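Local structure of segregation and condensation protein A (Thermococcus onnurineus, 6IVH) at residues T10-L15 with D109-L114; D30-T35 with V101-T106; I57-I62 with D116-A121. The protein probably acts as the kleisin subunit of an archaeal Smc-based condensin in chromosome condensation and segregation, and is seen here as its N-terminal domain. All coordinates share one frame; numbering follows the deposited sequence.

Contact 1: T10-L15 with D109-L114; sequences TPVDIL and DLLDAL
Leu-15 of helix 11-20 meets Leu-111 and Leu-114 of helix 107-120. This is apolar helix-helix packing in the mainly helical N-terminal domain of a kleisin. The two short helical segments run roughly antiparallel, at 153°, with their axes 11.9 Å apart. At this spacing branched side chains span the gap, and no hydrogen bond crosses it. Leu-15 CD1 is the shared tip, 3.9 Å from Leu-114 CD2 and 4.1 Å from Leu-111 CD2. Leu-15 and Leu-111 lie alongside each other with their tips pointing opposite ways. The other methyl of Leu-111, CD1, turns to Val-12, whose CG2 is 4.0 Å away, and the Val-12 side chain stands roughly perpendicular to that of Leu-111. In Val-12 the touching methyl is the one anti to the carbonyl carbon. Pro-11 adds a looser touch, with CB 4.4 Å from CD2 of Leu-114. Further out, Leu-15 also packs on Leu-34 and Phe-107, while Leu-114 also packs on Ala-59 and Ile-62. The first turn that presents Pro-11 and Val-12 is held by a capping box. Asp-13 N gives a weak bond to OG1 of Thr-10, the N-cap residue. In return, Thr-10 N reaches Asp-13 OD2 at 2.9 Å. Thr-10 OG1 meets the same oxygen, Asp-13 OD2, from above the carboxylate plane at 2.8 Å, on the same face as Thr-10 N.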
loop_
_atom_site.group_PDB
_atom_site.type_symbol
_atom_site.label_atom_id
_atom_site.label_comp_id
_atom_site.label_asym_id
_atom_site.label_seq_id
_atom_site.Cartn_x
_atom_site.Cartn_y
_atom_site.Cartn_z
ATOM N N THR A 10 2.022 5.176 10.130
ATOM C CA THR A 10 2.997 4.814 9.117
ATOM C C THR A 10 2.364 3.919 8.063
ATOM O O THR A 10 1.296 3.342 8.285
ATOM C CB THR A 10 4.185 4.098 9.767
ATOM O OG1 THR A 10 3.734 2.878 10.366
ATOM C CG2 THR A 10 4.822 4.984 10.830
ATOM N N PRO A 11 2.991 3.792 6.887
ATOM C CA PRO A 11 2.450 2.868 5.874
ATOM C C PRO A 11 2.304 1.443 6.372
ATOM O O PRO A 11 1.370 0.743 5.962
ATOM C CB PRO A 11 3.475 2.958 4.734
ATOM C CG PRO A 11 4.127 4.281 4.907
ATOM C CD PRO A 11 4.142 4.561 6.379
ATOM N N VAL A 12 3.205 0.990 7.246
ATOM C CA VAL A 12 3.122 -0.375 7.754
ATOM C C VAL A 12 1.897 -0.542 8.642
ATOM O O VAL A 12 1.227 -1.583 8.610
ATOM C CB VAL A 12 4.420 -0.741 8.496
ATOM C CG1 VAL A 12 4.369 -2.183 8.982
ATOM C CG2 VAL A 12 5.626 -0.511 7.595
ATOM N N ASP A 13 1.580 0.484 9.442
ATOM C CA ASP A 13 0.407 0.434 10.311
ATOM C C ASP A 13 -0.856 0.123 9.518
ATOM O O ASP A 13 -1.659 -0.731 9.913
ATOM C CB ASP A 13 0.251 1.758 11.059
ATOM C CG ASP A 13 1.353 1.995 12.070
ATOM O OD1 ASP A 13 1.825 1.013 12.677
ATOM O OD2 ASP A 13 1.745 3.166 12.256
ATOM N N ILE A 14 -1.049 0.809 8.391
ATOM C CA ILE A 14 -2.256 0.603 7.599
ATOM C C ILE A 14 -2.252 -0.781 6.963
ATOM O O ILE A 14 -3.280 -1.469 6.934
ATOM C CB ILE A 14 -2.398 1.719 6.548
ATOM C CG1 ILE A 14 -2.480 3.086 7.236
ATOM C CG2 ILE A 14 -3.615 1.474 5.670
ATOM C CD1 ILE A 14 -2.531 4.259 6.280
ATOM N N LEU A 15 -1.098 -1.220 6.456
ATOM C CA LEU A 15 -1.034 -2.521 5.798
ATOM C C LEU A 15 -1.240 -3.658 6.793
ATOM O O LEU A 15 -1.952 -4.625 6.494
ATOM C CB LEU A 15 0.299 -2.673 5.066
ATOM C CG LEU A 15 0.509 -1.739 3.870
ATOM C CD1 LEU A 15 1.973 -1.690 3.463
ATOM C CD2 LEU A 15 -0.363 -2.176 2.698
ATOM N N ASP A 109 7.031 -9.334 0.210
ATOM C CA ASP A 109 7.463 -8.802 -1.080
ATOM C C ASP A 109 6.917 -7.399 -1.313
ATOM O O ASP A 109 7.646 -6.512 -1.775
ATOM C CB ASP A 109 7.036 -9.740 -2.211
ATOM C CG ASP A 109 7.984 -10.910 -2.389
ATOM O OD1 ASP A 109 9.208 -10.716 -2.223
ATOM O OD2 ASP A 109 7.507 -12.023 -2.702
ATOM N N LEU A 110 5.635 -7.178 -1.002
ATOM C CA LEU A 110 5.055 -5.847 -1.156
ATOM C C LEU A 110 5.716 -4.854 -0.207
ATOM O O LEU A 110 5.971 -3.702 -0.579
ATOM C CB LEU A 110 3.542 -5.907 -0.923
ATOM C CG LEU A 110 2.621 -4.864 -1.573
ATOM C CD1 LEU A 110 1.174 -5.294 -1.449
ATOM C CD2 LEU A 110 2.785 -3.486 -0.970
ATOM N N LEU A 111 6.005 -5.290 1.023
ATOM C CA LEU A 111 6.706 -4.442 1.982
ATOM C C LEU A 111 8.049 -3.981 1.428
ATOM O O LEU A 111 8.404 -2.802 1.539
ATOM C CB LEU A 111 6.891 -5.206 3.297
ATOM C CG LEU A 111 5.927 -4.966 4.461
ATOM C CD1 LEU A 111 6.267 -3.722 5.244
ATOM C CD2 LEU A 111 4.500 -4.879 3.955
ATOM N N ASP A 112 8.808 -4.897 0.818
ATOM C CA ASP A 112 10.084 -4.525 0.214
ATOM C C ASP A 112 9.879 -3.658 -1.022
ATOM O O ASP A 112 10.603 -2.676 -1.225
ATOM C CB ASP A 112 10.889 -5.777 -0.138
ATOM C CG ASP A 112 11.679 -6.317 1.041
ATOM O OD1 ASP A 112 11.136 -7.154 1.794
ATOM O OD2 ASP A 112 12.847 -5.905 1.214
ATOM N N ALA A 113 8.896 -4.003 -1.858
ATOM C CA ALA A 113 8.646 -3.226 -3.068
ATOM C C ALA A 113 8.200 -1.807 -2.735
ATOM O O ALA A 113 8.625 -0.846 -3.391
ATOM C CB ALA A 113 7.600 -3.927 -3.935
ATOM N N LEU A 114 7.348 -1.650 -1.718
ATOM C CA LEU A 114 6.858 -0.318 -1.379
ATOM C C LEU A 114 7.938 0.515 -0.697
ATOM O O LEU A 114 8.108 1.698 -1.014
ATOM C CB LEU A 114 5.612 -0.425 -0.498
ATOM C CG LEU A 114 5.062 0.880 0.071
ATOM C CD1 LEU A 114 4.669 1.823 -1.045
ATOM C CD2 LEU A 114 3.872 0.619 0.978
#

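Contact 2: D30-T35 with V101-T106; sequences DIVDLT and VERYYT
The antiparallel bridge between Asp-30 and Tyr-104, a non-hydrogen-bonded pair, belongs to the small two-stranded sheet of the domain. Helix 31-47 starts directly after it. Arg-103 grips the Asp-30 carboxylate side-on in a salt bridge. Arg-103 NE lies 2.8 Å from Asp-30 OD1, near the guanidinium plane. Arg-103 NH2 lies 3.0 Å from Asp-30 OD2, which accepts through its syn lone pair. The two flat groups are turned 52° apart. Asp-30 OD1 also caps the helix, accepting from Val-32 N at 3.2 Å. Arg-103 NE and Val-32 N come to this oxygen from opposite faces of the carboxylate. Asp-30 CG is anti to the backbone N (chi1 -165°), which carries the carboxylate to both donors. With alanine in place of Asp-30, the Arg-103 guanidinium would probably lose its mate and Val-32 N its cap. Val-32 lays CG2 over the centre of one guanidinium face, 3.8 Å from Arg-103 CZ. Beside the bridge, Ile-31 N gives a nearly straight bond (173°) to Arg-103 O at 3.1 Å. The Ile-31 side chain enters the interior and packs on Leu-63 and Leu-110. The arrangement is a strand-to-helix junction with an aspartate N-cap that doubles as a salt-bridge partner.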
loop_
_atom_site.group_PDB
_atom_site.type_symbol
_atom_site.label_atom_id
_atom_site.label_comp_id
_atom_site.label_asym_id
_atom_site.label_seq_id
_atom_site.Cartn_x
_atom_site.Cartn_y
_atom_site.Cartn_z
ATOM N N ASP A 30 -3.775 -8.796 -3.994
ATOM C CA ASP A 30 -4.107 -8.184 -5.276
ATOM C C ASP A 30 -3.796 -6.694 -5.179
ATOM O O ASP A 30 -4.500 -5.952 -4.487
ATOM C CB ASP A 30 -5.574 -8.427 -5.629
ATOM C CG ASP A 30 -5.884 -8.126 -7.089
ATOM O OD1 ASP A 30 -5.169 -7.306 -7.702
ATOM O OD2 ASP A 30 -6.849 -8.715 -7.624
ATOM N N ILE A 31 -2.742 -6.256 -5.876
ATOM C CA ILE A 31 -2.277 -4.876 -5.740
ATOM C C ILE A 31 -3.331 -3.892 -6.234
ATOM O O ILE A 31 -3.386 -2.745 -5.773
ATOM C CB ILE A 31 -0.932 -4.686 -6.474
ATOM C CG1 ILE A 31 -0.306 -3.338 -6.116
ATOM C CG2 ILE A 31 -1.116 -4.784 -7.975
ATOM C CD1 ILE A 31 -0.018 -3.175 -4.646
ATOM N N VAL A 32 -4.185 -4.316 -7.167
ATOM C CA VAL A 32 -5.278 -3.460 -7.616
ATOM C C VAL A 32 -6.342 -3.353 -6.531
ATOM O O VAL A 32 -6.833 -2.261 -6.222
ATOM C CB VAL A 32 -5.866 -3.991 -8.936
ATOM C CG1 VAL A 32 -7.054 -3.147 -9.371
ATOM C CG2 VAL A 32 -4.797 -4.012 -10.021
ATOM N N ASP A 33 -6.706 -4.485 -5.928
ATOM C CA ASP A 33 -7.697 -4.463 -4.858
ATOM C C ASP A 33 -7.116 -3.902 -3.567
ATOM O O ASP A 33 -7.846 -3.302 -2.771
ATOM C CB ASP A 33 -8.248 -5.870 -4.629
ATOM C CG ASP A 33 -8.866 -6.465 -5.881
ATOM O OD1 ASP A 33 -9.245 -5.689 -6.786
ATOM O OD2 ASP A 33 -8.974 -7.707 -5.959
ATOM N N LEU A 34 -5.810 -4.080 -3.346
ATOM C CA LEU A 34 -5.182 -3.579 -2.126
ATOM C C LEU A 34 -5.095 -2.059 -2.119
ATOM O O LEU A 34 -5.161 -1.444 -1.047
ATOM C CB LEU A 34 -3.789 -4.193 -1.968
ATOM C CG LEU A 34 -2.943 -3.901 -0.720
ATOM C CD1 LEU A 34 -2.134 -2.610 -0.843
ATOM C CD2 LEU A 34 -3.811 -3.876 0.527
ATOM N N THR A 35 -4.945 -1.441 -3.292
ATOM C CA THR A 35 -4.701 -0.003 -3.349
ATOM C C THR A 35 -5.874 0.786 -2.776
ATOM O O THR A 35 -5.684 1.690 -1.953
ATOM C CB THR A 35 -4.416 0.423 -4.789
ATOM O OG1 THR A 35 -3.265 -0.284 -5.270
ATOM C CG2 THR A 35 -4.149 1.920 -4.857
ATOM N N VAL A 101 6.662 -5.975 -13.727
ATOM C CA VAL A 101 5.391 -5.538 -13.158
ATOM C C VAL A 101 4.583 -6.762 -12.746
ATOM O O VAL A 101 4.193 -7.576 -13.590
ATOM C CB VAL A 101 4.608 -4.665 -14.149
ATOM C CG1 VAL A 101 3.164 -4.523 -13.702
ATOM C CG2 VAL A 101 5.257 -3.297 -14.268
ATOM N N GLU A 102 4.333 -6.896 -11.445
ATOM C CA GLU A 102 3.558 -7.994 -10.892
ATOM C C GLU A 102 2.182 -7.489 -10.475
ATOM O O GLU A 102 2.021 -6.335 -10.068
ATOM C CB GLU A 102 4.275 -8.621 -9.684
ATOM C CG GLU A 102 5.801 -8.700 -9.810
ATOM C CD GLU A 102 6.302 -10.075 -10.224
ATOM O OE1 GLU A 102 7.427 -10.438 -9.826
ATOM O OE2 GLU A 102 5.585 -10.773 -10.966
ATOM N N ARG A 103 1.185 -8.369 -10.574
ATOM C CA ARG A 103 -0.144 -8.069 -10.061
ATOM C C ARG A 103 -0.390 -8.644 -8.672
ATOM O O ARG A 103 -1.067 -8.006 -7.861
ATOM C CB ARG A 103 -1.222 -8.584 -11.024
ATOM C CG ARG A 103 -2.610 -8.674 -10.405
ATOM C CD ARG A 103 -3.665 -7.980 -11.239
ATOM N NE ARG A 103 -4.887 -7.786 -10.467
ATOM C CZ ARG A 103 -6.064 -7.479 -10.995
ATOM N NH1 ARG A 103 -6.182 -7.333 -12.307
ATOM N NH2 ARG A 103 -7.123 -7.322 -10.213
ATOM N N TYR A 104 0.164 -9.815 -8.369
ATOM C CA TYR A 104 -0.026 -10.465 -7.080
ATOM C C TYR A 104 1.291 -10.492 -6.314
ATOM O O TYR A 104 2.332 -10.859 -6.868
ATOM C CB TYR A 104 -0.580 -11.879 -7.262
ATOM C CG TYR A 104 -1.957 -11.903 -7.888
ATOM C CD1 TYR A 104 -3.102 -11.838 -7.101
ATOM C CD2 TYR A 104 -2.114 -11.979 -9.265
ATOM C CE1 TYR A 104 -4.363 -11.854 -7.671
ATOM C CE2 TYR A 104 -3.370 -11.995 -9.844
ATOM C CZ TYR A 104 -4.491 -11.931 -9.043
ATOM O OH TYR A 104 -5.740 -11.948 -9.619
ATOM N N TYR A 105 1.236 -10.098 -5.041
ATOM C CA TYR A 105 2.404 -10.035 -4.175
ATOM C C TYR A 105 2.151 -10.824 -2.898
ATOM O O TYR A 105 1.008 -11.073 -2.509
ATOM C CB TYR A 105 2.760 -8.589 -3.789
ATOM C CG TYR A 105 3.363 -7.751 -4.892
ATOM C CD1 TYR A 105 4.711 -7.418 -4.878
ATOM C CD2 TYR A 105 2.581 -7.278 -5.936
ATOM C CE1 TYR A 105 5.264 -6.645 -5.878
ATOM C CE2 TYR A 105 3.127 -6.505 -6.941
ATOM C CZ TYR A 105 4.467 -6.192 -6.907
ATOM O OH TYR A 105 5.009 -5.422 -7.910
ATOM N N THR A 106 3.242 -11.211 -2.246
ATOM C CA THR A 106 3.178 -11.608 -0.851
ATOM C C THR A 106 3.407 -10.376 0.021
ATOM O O THR A 106 3.833 -9.321 -0.452
ATOM C CB THR A 106 4.205 -12.698 -0.538
ATOM O OG1 THR A 106 5.526 -12.210 -0.800
ATOM C CG2 THR A 106 3.943 -13.934 -1.387
#

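Contact 3: I57-I62 with D116-A121; sequences ILAASI and DALEEA
Leu-58 of helix 54-72 packs along Leu-118 of helix 107-120, and the two side chains pass one another as they reach in from opposing helices. CB, CG and CD2 of Leu-58 all meet the same methyl, CD2 of Leu-118. CB of Leu-58 is 3.9 Å from CD2 of Leu-118, and CG of Leu-58 is 3.7 Å from it. At the tip, CD2 of Leu-58 touches CD2 of Leu-118 at 3.6 Å and also reaches CB of Ala-121 at 3.7 Å. CG of Leu-58 is anti to the backbone N (chi1 174°), and this extends the side chain towards the other helix. One turn on, Ile-62 completes the contact. Ile-62 CD1 lies 3.7 Å from CD2 of Leu-118. Ile-62 CG2 lies 3.7 Å from CB of Ala-117. The axes of the two segments approach to 10.0 Å and cross steeply, at 115°. All of these touches are apolar. Arg-55, one turn before Ala-59, also packs on Leu-118 and makes a salt bridge with Glu-119. CD2 of Leu-118 thus lies among Leu-58, Ala-59 and Ile-62, with Arg-55 also touching the leucine. This resembles a knob in a hole, here in a steep helix crossing within a helical domain.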
loop_
_atom_site.group_PDB
_atom_site.type_symbol
_atom_site.label_atom_id
_atom_site.label_comp_id
_atom_site.label_asym_id
_atom_site.label_seq_id
_atom_site.Cartn_x
_atom_site.Cartn_y
_atom_site.Cartn_z
ATOM N N ILE A 57 1.244 8.976 3.214
ATOM C CA ILE A 57 0.621 9.719 2.124
ATOM C C ILE A 57 1.298 9.383 0.802
ATOM O O ILE A 57 0.631 9.148 -0.212
ATOM C CB ILE A 57 0.663 11.229 2.418
ATOM C CG1 ILE A 57 -0.172 11.561 3.660
ATOM C CG2 ILE A 57 0.183 12.022 1.218
ATOM C CD1 ILE A 57 -0.083 13.011 4.088
ATOM N N LEU A 58 2.634 9.345 0.794
ATOM C CA LEU A 58 3.368 9.017 -0.424
ATOM C C LEU A 58 3.124 7.578 -0.863
ATOM O O LEU A 58 3.110 7.294 -2.067
ATOM C CB LEU A 58 4.863 9.262 -0.210
ATOM C CG LEU A 58 5.823 8.837 -1.323
ATOM C CD1 LEU A 58 5.508 9.564 -2.619
ATOM C CD2 LEU A 58 7.261 9.086 -0.901
ATOM N N ALA A 59 2.929 6.662 0.090
ATOM C CA ALA A 59 2.690 5.267 -0.262
ATOM C C ALA A 59 1.400 5.099 -1.055
ATOM O O ALA A 59 1.289 4.176 -1.870
ATOM C CB ALA A 59 2.656 4.406 1.002
ATOM N N ALA A 60 0.418 5.974 -0.831
ATOM C CA ALA A 60 -0.823 5.906 -1.595
ATOM C C ALA A 60 -0.569 6.161 -3.076
ATOM O O ALA A 60 -1.098 5.452 -3.939
ATOM C CB ALA A 60 -1.837 6.909 -1.041
ATOM N N SER A 61 0.245 7.176 -3.387
ATOM C CA SER A 61 0.574 7.463 -4.780
ATOM C C SER A 61 1.330 6.302 -5.416
ATOM O O SER A 61 1.119 5.982 -6.592
ATOM C CB SER A 61 1.396 8.750 -4.872
ATOM O OG SER A 61 0.740 9.826 -4.223
ATOM N N ILE A 62 2.211 5.656 -4.648
ATOM C CA ILE A 62 2.958 4.518 -5.170
ATOM C C ILE A 62 2.024 3.349 -5.459
ATOM O O ILE A 62 2.119 2.708 -6.513
ATOM C CB ILE A 62 4.075 4.122 -4.188
ATOM C CG1 ILE A 62 5.039 5.294 -3.979
ATOM C CG2 ILE A 62 4.814 2.889 -4.691
ATOM C CD1 ILE A 62 6.095 5.041 -2.923
ATOM N N ASP A 116 11.129 0.190 -1.025
ATOM C CA ASP A 116 12.130 0.553 -2.024
ATOM C C ASP A 116 11.672 1.751 -2.845
ATOM O O ASP A 116 12.477 2.628 -3.178
ATOM C CB ASP A 116 12.434 -0.637 -2.935
ATOM C CG ASP A 116 13.517 -1.543 -2.372
ATOM O OD1 ASP A 116 14.250 -1.105 -1.459
ATOM O OD2 ASP A 116 13.639 -2.691 -2.848
ATOM N N ALA A 117 10.380 1.808 -3.176
ATOM C CA ALA A 117 9.857 2.959 -3.899
ATOM C C ALA A 117 9.777 4.191 -3.008
ATOM O O ALA A 117 9.953 5.316 -3.491
ATOM C CB ALA A 117 8.482 2.637 -4.482
ATOM N N LEU A 118 9.517 4.002 -1.713
ATOM C CA LEU A 118 9.426 5.139 -0.803
ATOM C C LEU A 118 10.780 5.812 -0.616
ATOM O O LEU A 118 10.865 7.045 -0.582
ATOM C CB LEU A 118 8.857 4.691 0.542
ATOM C CG LEU A 118 7.343 4.495 0.617
ATOM C CD1 LEU A 118 6.963 3.704 1.853
ATOM C CD2 LEU A 118 6.641 5.839 0.619
ATOM N N GLU A 119 11.850 5.023 -0.499
ATOM C CA GLU A 119 13.160 5.596 -0.213
ATOM C C GLU A 119 13.831 6.207 -1.435
ATOM O O GLU A 119 14.656 7.115 -1.279
ATOM C CB GLU A 119 14.077 4.541 0.409
ATOM C CG GLU A 119 14.140 4.609 1.933
ATOM C CD GLU A 119 12.899 4.047 2.605
ATOM O OE1 GLU A 119 12.086 4.845 3.118
ATOM O OE2 GLU A 119 12.744 2.808 2.632
ATOM N N GLU A 120 13.508 5.748 -2.642
ATOM C CA GLU A 120 14.035 6.396 -3.834
ATOM C C GLU A 120 13.145 7.526 -4.332
ATOM O O GLU A 120 13.568 8.289 -5.209
ATOM C CB GLU A 120 14.255 5.373 -4.955
ATOM C CG GLU A 120 15.727 5.045 -5.193
ATOM C CD GLU A 120 15.996 4.545 -6.600
ATOM O OE1 GLU A 120 15.886 3.322 -6.835
ATOM O OE2 GLU A 120 16.317 5.379 -7.474
ATOM N N ALA A 121 11.936 7.662 -3.798
ATOM C CA ALA A 121 11.100 8.813 -4.109
ATOM C C ALA A 121 11.697 10.064 -3.470
ATOM O O ALA A 121 11.040 11.099 -3.372
ATOM C CB ALA A 121 9.678 8.592 -3.628
#

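How the contacts relate
Contacts 1 and 3 both use helix 107-120. Contact 1 sets it against helix 11-20 and contact 3 against helix 54-72. They also touch directly, with CB of Pro-11 4.1 Å from CB of Ala-59. Contact 1 is buried near the centre of the chain, while contacts 2 and 3 are partly buried and lie further out. Contacts 1 and 3 are purely apolar across their segments. Contact 2 instead ties the N-cap and first turn of helix 31-47 to Arg-103, just ahead of strand 104-105, by a salt bridge and a backbone bond. It touches contact 1 through Tyr-105, which packs on Ala-113. Contacts 2 and 3 do not touch.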